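Long-range contact in putative hydrolase (Campylobacter jejuni, PDB 3D6L), which probably hydrolyses long-chain fatty acyl-CoA thioesters as a hexameric hotdog-fold thioesterase: residues V49-K60 and N104-V115. Sequence-based numbering, arbitrary orientation.
Sequences VVTISMDKVVFK and NVTSALVTYVSV
Val-50 and Val-113 form an antiparallel hydrogen-bonded pair. Val-113 N gives to Val-50 O at 2.9 Å, and Val-50 N returns a bond to Val-113 O. Asp-55 and Leu-109 pair likewise. Val-58 and Ser-107 pair through Ser-107 N to Val-58 O; the return bond onto Ser-107 O is less sure. Between the first two pairs lies a classic beta bulge. Ile-52 N (2.8 Å) and Ser-53 N (3.3 Å) both give to Thr-111 O, and both donors lie tilted out of the Thr-111 carbonyl plane. Thr-111 N answers with a nearly straight bond to Ser-53 O. The register slips again by one residue between Asp-55 and Val-58. There a water bridges Lys-56 O and Ser-107 OG, which also bonds Glu-88.

The segments belong to the hotdog fold, whose antiparallel sheet wraps helix 26-42. Strand 48-58 is an outermost strand of the chain's sheet. It pairs antiparallel with a strand of the second subunit, so the sheet continues across the interface.

On the face toward the helix, Thr-51 lies alongside Tyr-112. Its OG1 is 3.3 Å from Tyr-112 CE2 and bonds Asp-34 OD1, while Tyr-112 OH bonds Asp-34 O. Thr-51 CG2, anti to the backbone N (OG1 at chi1 -40°), meets Val-110 CG1 at 3.5 Å. Met-54 runs beside Val-110. On the other face, Val-50 CG2 touches Val-113 CG1 at 3.5 Å. From the bulge, Ile-52 CD1 reaches Thr-111 CG2 at 3.7 Å.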
ATOM      1  N   VAL A  49      19.964  14.154  -0.848  1.00 20.55           N
ATOM      2  CA  VAL A  49      20.780  13.444  -1.827  1.00 19.83           C
ATOM      3  C   VAL A  49      19.852  12.834  -2.878  1.00 19.60           C
ATOM      4  O   VAL A  49      18.685  12.526  -2.582  1.00 19.37           O
ATOM      5  CB  VAL A  49      21.702  12.368  -1.184  1.00 19.85           C
ATOM      6  CG1 VAL A  49      22.786  13.023  -0.302  1.00 19.32           C
ATOM      7  CG2 VAL A  49      20.899  11.324  -0.395  1.00 19.67           C
ATOM      8  N   VAL A  50      20.333  12.705  -4.113  1.00 18.94           N
ATOM      9  CA  VAL A  50      19.580  11.921  -5.081  1.00 18.75           C
ATOM     10  C   VAL A  50      20.400  10.698  -5.470  1.00 18.73           C
ATOM     11  O   VAL A  50      21.619  10.788  -5.611  1.00 18.86           O
ATOM     12  CB  VAL A  50      19.010  12.741  -6.307  1.00 18.80           C
ATOM     13  CG1 VAL A  50      18.766  14.201  -5.944  1.00 17.94           C
ATOM     14  CG2 VAL A  50      19.876  12.625  -7.551  1.00 19.25           C
ATOM     15  N   THR A  51      19.728   9.559  -5.603  1.00 18.45           N
ATOM     16  CA  THR A  51      20.391   8.308  -5.940  1.00 18.51           C
ATOM     17  C   THR A  51      20.745   8.292  -7.427  1.00 18.83           C
ATOM     18  O   THR A  51      19.869   8.438  -8.272  1.00 18.82           O
ATOM     19  CB  THR A  51      19.496   7.093  -5.604  1.00 18.35           C
ATOM     20  OG1 THR A  51      18.818   7.318  -4.361  1.00 18.22           O
ATOM     21  CG2 THR A  51      20.324   5.827  -5.502  1.00 17.90           C
ATOM     22  N   ILE A  52      22.027   8.121  -7.745  1.00 19.29           N
ATOM     23  CA  ILE A  52      22.457   8.108  -9.148  1.00 19.68           C
ATOM     24  C   ILE A  52      22.801   6.720  -9.694  1.00 19.93           C
ATOM     25  O   ILE A  52      22.648   6.480 -10.889  1.00 20.08           O
ATOM     26  CB  ILE A  52      23.610   9.106  -9.445  1.00 19.52           C
ATOM     27  CG1 ILE A  52      24.802   8.881  -8.506  1.00 20.19           C
ATOM     28  CG2 ILE A  52      23.111  10.545  -9.375  1.00 19.58           C
ATOM     29  CD1 ILE A  52      26.152   9.220  -9.149  1.00 21.18           C
ATOM     30  N   SER A  53      23.267   5.814  -8.838  1.00 20.36           N
ATOM     31  CA  SER A  53      23.580   4.457  -9.292  1.00 20.68           C
ATOM     32  C   SER A  53      23.616   3.388  -8.197  1.00 20.82           C
ATOM     33  O   SER A  53      23.659   3.693  -7.003  1.00 20.74           O
ATOM     34  CB  SER A  53      24.881   4.438 -10.112  1.00 20.72           C
ATOM     35  OG  SER A  53      26.002   4.755  -9.317  1.00 20.98           O
ATOM     36  N   MET A  54      23.586   2.133  -8.645  1.00 21.14           N
ATOM     37  CA  MET A  54      23.699   0.956  -7.798  1.00 21.49           C
ATOM     38  C   MET A  54      24.563  -0.087  -8.480  1.00 21.43           C
ATOM     39  O   MET A  54      24.314  -0.455  -9.626  1.00 21.69           O
ATOM     40  CB  MET A  54      22.334   0.329  -7.545  1.00 21.51           C
ATOM     41  CG  MET A  54      21.544   0.944  -6.444  1.00 21.99           C
ATOM     42  SD  MET A  54      20.531  -0.307  -5.631  1.00 22.49           S
ATOM     43  CE  MET A  54      19.672   0.742  -4.449  1.00 21.45           C
ATOM     44  N   ASP A  55      25.560  -0.577  -7.761  1.00 21.47           N
ATOM     45  CA  ASP A  55      26.411  -1.638  -8.250  1.00 21.65           C
ATOM     46  C   ASP A  55      26.496  -2.759  -7.242  1.00 20.85           C
ATOM     47  O   ASP A  55      26.132  -2.579  -6.087  1.00 20.98           O
ATOM     48  CB  ASP A  55      27.806  -1.094  -8.506  1.00 22.52           C
ATOM     49  CG  ASP A  55      28.061  -0.849  -9.964  1.00 26.01           C
ATOM     50  OD1 ASP A  55      27.837   0.310 -10.405  1.00 28.82           O
ATOM     51  OD2 ASP A  55      28.454  -1.828 -10.667  1.00 29.79           O
ATOM     52  N   LYS A  56      26.976  -3.915  -7.687  1.00 20.13           N
ATOM     53  CA  LYS A  56      27.351  -5.013  -6.793  1.00 19.51           C
ATOM     54  C   LYS A  56      26.293  -5.340  -5.736  1.00 18.79           C
ATOM     55  O   LYS A  56      26.610  -5.556  -4.563  1.00 18.38           O
ATOM     56  CB  LYS A  56      28.719  -4.736  -6.134  1.00 19.63           C
ATOM     57  CG  LYS A  56      29.867  -4.474  -7.122  1.00 20.81           C
ATOM     58  CD  LYS A  56      30.148  -5.705  -7.983  1.00 23.49           C
ATOM     59  CE  LYS A  56      30.923  -5.365  -9.253  1.00 25.99           C
ATOM     60  NZ  LYS A  56      30.853  -6.514 -10.208  1.00 26.67           N
ATOM     61  N   VAL A  57      25.030  -5.352  -6.151  1.00 18.08           N
ATOM     62  CA  VAL A  57      23.982  -5.833  -5.269  1.00 17.39           C
ATOM     63  C   VAL A  57      23.864  -7.338  -5.410  1.00 17.04           C
ATOM     64  O   VAL A  57      23.858  -7.872  -6.521  1.00 17.16           O
ATOM     65  CB  VAL A  57      22.627  -5.056  -5.405  1.00 17.49           C
ATOM     66  CG1 VAL A  57      22.684  -4.001  -6.500  1.00 17.01           C
ATOM     67  CG2 VAL A  57      21.410  -5.999  -5.517  1.00 17.31           C
ATOM     68  N   VAL A  58      23.829  -8.021  -4.273  1.00 16.42           N
ATOM     69  CA  VAL A  58      23.833  -9.471  -4.252  1.00 15.87           C
ATOM     70  C   VAL A  58      22.725  -9.932  -3.330  1.00 16.13           C
ATOM     71  O   VAL A  58      22.679  -9.558  -2.153  1.00 16.23           O
ATOM     72  CB  VAL A  58      25.213 -10.057  -3.775  1.00 16.00           C
ATOM     73  CG1 VAL A  58      25.197 -11.603  -3.789  1.00 14.75           C
ATOM     74  CG2 VAL A  58      26.386  -9.503  -4.615  1.00 13.97           C
ATOM     75  N   PHE A  59      21.816 -10.728  -3.873  1.00 16.33           N
ATOM     76  CA  PHE A  59      20.774 -11.351  -3.070  1.00 16.52           C
ATOM     77  C   PHE A  59      21.319 -12.681  -2.576  1.00 16.69           C
ATOM     78  O   PHE A  59      21.141 -13.727  -3.208  1.00 16.90           O
ATOM     79  CB  PHE A  59      19.487 -11.511  -3.884  1.00 16.19           C
ATOM     80  CG  PHE A  59      18.906 -10.206  -4.339  1.00 16.03           C
ATOM     81  CD1 PHE A  59      18.149  -9.421  -3.463  1.00 15.55           C
ATOM     82  CD2 PHE A  59      19.133  -9.743  -5.633  1.00 16.17           C
ATOM     83  CE1 PHE A  59      17.620  -8.201  -3.867  1.00 15.82           C
ATOM     84  CE2 PHE A  59      18.610  -8.520  -6.054  1.00 16.02           C
ATOM     85  CZ  PHE A  59      17.849  -7.745  -5.170  1.00 16.07           C
ATOM     86  N   LYS A  60      22.021 -12.611  -1.453  1.00 16.88           N
ATOM     87  CA  LYS A  60      22.730 -13.756  -0.894  1.00 17.21           C
ATOM     88  C   LYS A  60      21.778 -14.820  -0.370  1.00 17.47           C
ATOM     89  O   LYS A  60      22.050 -16.010  -0.479  1.00 17.73           O
ATOM     90  CB  LYS A  60      23.644 -13.299   0.243  1.00 17.05           C
ATOM     91  CG  LYS A  60      24.540 -12.154  -0.126  1.00 17.41           C
ATOM     92  CD  LYS A  60      25.320 -11.680   1.074  1.00 18.99           C
ATOM     93  CE  LYS A  60      26.163 -10.486   0.693  1.00 19.78           C
ATOM     94  NZ  LYS A  60      27.068 -10.076   1.791  1.00 20.98           N
ATOM     95  N   ASN A 104      23.074 -12.635   7.086  1.00 25.64           N
ATOM     96  CA  ASN A 104      23.445 -11.627   6.100  1.00 24.27           C
ATOM     97  C   ASN A 104      22.746 -11.983   4.797  1.00 23.39           C
ATOM     98  O   ASN A 104      23.025 -13.007   4.171  1.00 23.35           O
ATOM     99  CB  ASN A 104      24.960 -11.535   5.919  1.00 24.19           C
ATOM    100  CG  ASN A 104      25.383 -10.380   4.995  1.00 25.11           C
ATOM    101  OD1 ASN A 104      24.655  -9.396   4.802  1.00 24.77           O
ATOM    102  ND2 ASN A 104      26.577 -10.504   4.423  1.00 25.21           N
ATOM    103  N   VAL A 105      21.822 -11.123   4.405  1.00 22.33           N
ATOM    104  CA  VAL A 105      20.775 -11.518   3.494  1.00 21.08           C
ATOM    105  C   VAL A 105      20.899 -10.853   2.121  1.00 20.31           C
ATOM    106  O   VAL A 105      20.590 -11.475   1.103  1.00 20.60           O
ATOM    107  CB  VAL A 105      19.397 -11.335   4.180  1.00 21.17           C
ATOM    108  CG1 VAL A 105      18.804  -9.964   3.923  1.00 20.45           C
ATOM    109  CG2 VAL A 105      18.460 -12.456   3.793  1.00 21.89           C
ATOM    110  N   THR A 106      21.369  -9.605   2.097  1.00 18.96           N
ATOM    111  CA  THR A 106      21.640  -8.895   0.844  1.00 17.90           C
ATOM    112  C   THR A 106      22.699  -7.789   0.994  1.00 17.22           C
ATOM    113  O   THR A 106      23.005  -7.351   2.095  1.00 16.86           O
ATOM    114  CB  THR A 106      20.323  -8.440   0.051  1.00 17.99           C
ATOM    115  OG1 THR A 106      20.455  -7.097  -0.444  1.00 18.55           O
ATOM    116  CG2 THR A 106      19.088  -8.523   0.888  1.00 16.71           C
ATOM    117  N   SER A 107      23.244  -7.360  -0.137  1.00 16.56           N
ATOM    118  CA  SER A 107      24.398  -6.483  -0.176  1.00 16.49           C
ATOM    119  C   SER A 107      24.289  -5.528  -1.363  1.00 16.10           C
ATOM    120  O   SER A 107      23.763  -5.900  -2.405  1.00 16.06           O
ATOM    121  CB  SER A 107      25.633  -7.345  -0.350  1.00 16.73           C
ATOM    122  OG  SER A 107      26.794  -6.566  -0.304  1.00 18.36           O
ATOM    123  N   ALA A 108      24.777  -4.299  -1.220  1.00 15.74           N
ATOM    124  CA  ALA A 108      24.747  -3.351  -2.337  1.00 15.60           C
ATOM    125  C   ALA A 108      25.717  -2.192  -2.188  1.00 15.45           C
ATOM    126  O   ALA A 108      26.064  -1.799  -1.081  1.00 15.07           O
ATOM    127  CB  ALA A 108      23.321  -2.821  -2.572  1.00 15.43           C
ATOM    128  N   LEU A 109      26.136  -1.653  -3.328  1.00 15.78           N
ATOM    129  CA  LEU A 109      26.961  -0.453  -3.393  1.00 16.29           C
ATOM    130  C   LEU A 109      26.150   0.625  -4.101  1.00 16.38           C
ATOM    131  O   LEU A 109      25.916   0.532  -5.306  1.00 16.33           O
ATOM    132  CB  LEU A 109      28.230  -0.731  -4.201  1.00 16.36           C
ATOM    133  CG  LEU A 109      29.598  -0.179  -3.787  1.00 16.57           C
ATOM    134  CD1 LEU A 109      30.532  -0.199  -5.010  1.00 15.75           C
ATOM    135  CD2 LEU A 109      29.539   1.215  -3.147  1.00 15.25           C
ATOM    136  N   VAL A 110      25.723   1.642  -3.359  1.00 16.46           N
ATOM    137  CA  VAL A 110      24.845   2.680  -3.906  1.00 16.54           C
ATOM    138  C   VAL A 110      25.596   4.004  -3.979  1.00 16.67           C
ATOM    139  O   VAL A 110      26.377   4.323  -3.080  1.00 16.84           O
ATOM    140  CB  VAL A 110      23.554   2.873  -3.028  1.00 16.60           C
ATOM    141  CG1 VAL A 110      22.462   3.557  -3.828  1.00 15.72           C
ATOM    142  CG2 VAL A 110      23.037   1.538  -2.480  1.00 16.04           C
ATOM    143  N   THR A 111      25.349   4.782  -5.032  1.00 16.69           N
ATOM    144  CA  THR A 111      25.968   6.101  -5.156  1.00 16.85           C
ATOM    145  C   THR A 111      24.923   7.217  -5.210  1.00 16.70           C
ATOM    146  O   THR A 111      23.904   7.109  -5.897  1.00 16.83           O
ATOM    147  CB  THR A 111      26.949   6.184  -6.363  1.00 17.10           C
ATOM    148  OG1 THR A 111      27.827   5.049  -6.350  1.00 18.00           O
ATOM    149  CG2 THR A 111      27.799   7.457  -6.298  1.00 17.05           C
ATOM    150  N   TYR A 112      25.201   8.282  -4.467  1.00 16.35           N
ATOM    151  CA  TYR A 112      24.312   9.423  -4.335  1.00 16.42           C
ATOM    152  C   TYR A 112      25.055  10.680  -4.757  1.00 16.72           C
ATOM    153  O   TYR A 112      26.285  10.723  -4.707  1.00 16.66           O
ATOM    154  CB  TYR A 112      23.833   9.560  -2.876  1.00 16.10           C
ATOM    155  CG  TYR A 112      23.151   8.314  -2.357  1.00 15.58           C
ATOM    156  CD1 TYR A 112      23.881   7.291  -1.751  1.00 15.49           C
ATOM    157  CD2 TYR A 112      21.773   8.148  -2.497  1.00 15.50           C
ATOM    158  CE1 TYR A 112      23.251   6.130  -1.286  1.00 16.42           C
ATOM    159  CE2 TYR A 112      21.132   6.999  -2.042  1.00 15.75           C
ATOM    160  CZ  TYR A 112      21.870   5.993  -1.438  1.00 16.00           C
ATOM    161  OH  TYR A 112      21.225   4.855  -1.002  1.00 15.18           O
ATOM    162  N   VAL A 113      24.312  11.691  -5.189  1.00 17.03           N
ATOM    163  CA  VAL A 113      24.893  12.999  -5.426  1.00 17.91           C
ATOM    164  C   VAL A 113      24.355  13.946  -4.354  1.00 18.51           C
ATOM    165  O   VAL A 113      23.176  13.895  -4.006  1.00 18.48           O
ATOM    166  CB  VAL A 113      24.618  13.518  -6.866  1.00 17.81           C
ATOM    167  CG1 VAL A 113      23.127  13.735  -7.106  1.00 18.23           C
ATOM    168  CG2 VAL A 113      25.384  14.803  -7.138  1.00 17.83           C
ATOM    169  N   SER A 114      25.229  14.785  -3.811  1.00 19.57           N
ATOM    170  CA  SER A 114      24.812  15.757  -2.813  1.00 20.81           C
ATOM    171  C   SER A 114      24.218  16.972  -3.532  1.00 21.57           C
ATOM    172  O   SER A 114      24.864  17.567  -4.393  1.00 21.71           O
ATOM    173  CB  SER A 114      25.995  16.144  -1.934  1.00 20.81           C
ATOM    174  OG  SER A 114      26.314  17.511  -2.056  1.00 21.79           O
ATOM    175  N   VAL A 115      22.975  17.306  -3.206  1.00 22.48           N
ATOM    176  CA  VAL A 115      22.265  18.372  -3.906  1.00 23.58           C
ATOM    177  C   VAL A 115      21.581  19.332  -2.949  1.00 24.78           C
ATOM    178  O   VAL A 115      21.342  19.003  -1.780  1.00 24.94           O
ATOM    179  CB  VAL A 115      21.191  17.829  -4.902  1.00 23.33           C
ATOM    180  CG1 VAL A 115      21.844  17.154  -6.091  1.00 23.18           C
ATOM    181  CG2 VAL A 115      20.216  16.894  -4.209  1.00 22.75           C
TER
HETATM  182  O   HOH W   1      28.339  -5.802  -2.500  1.00 12.36           O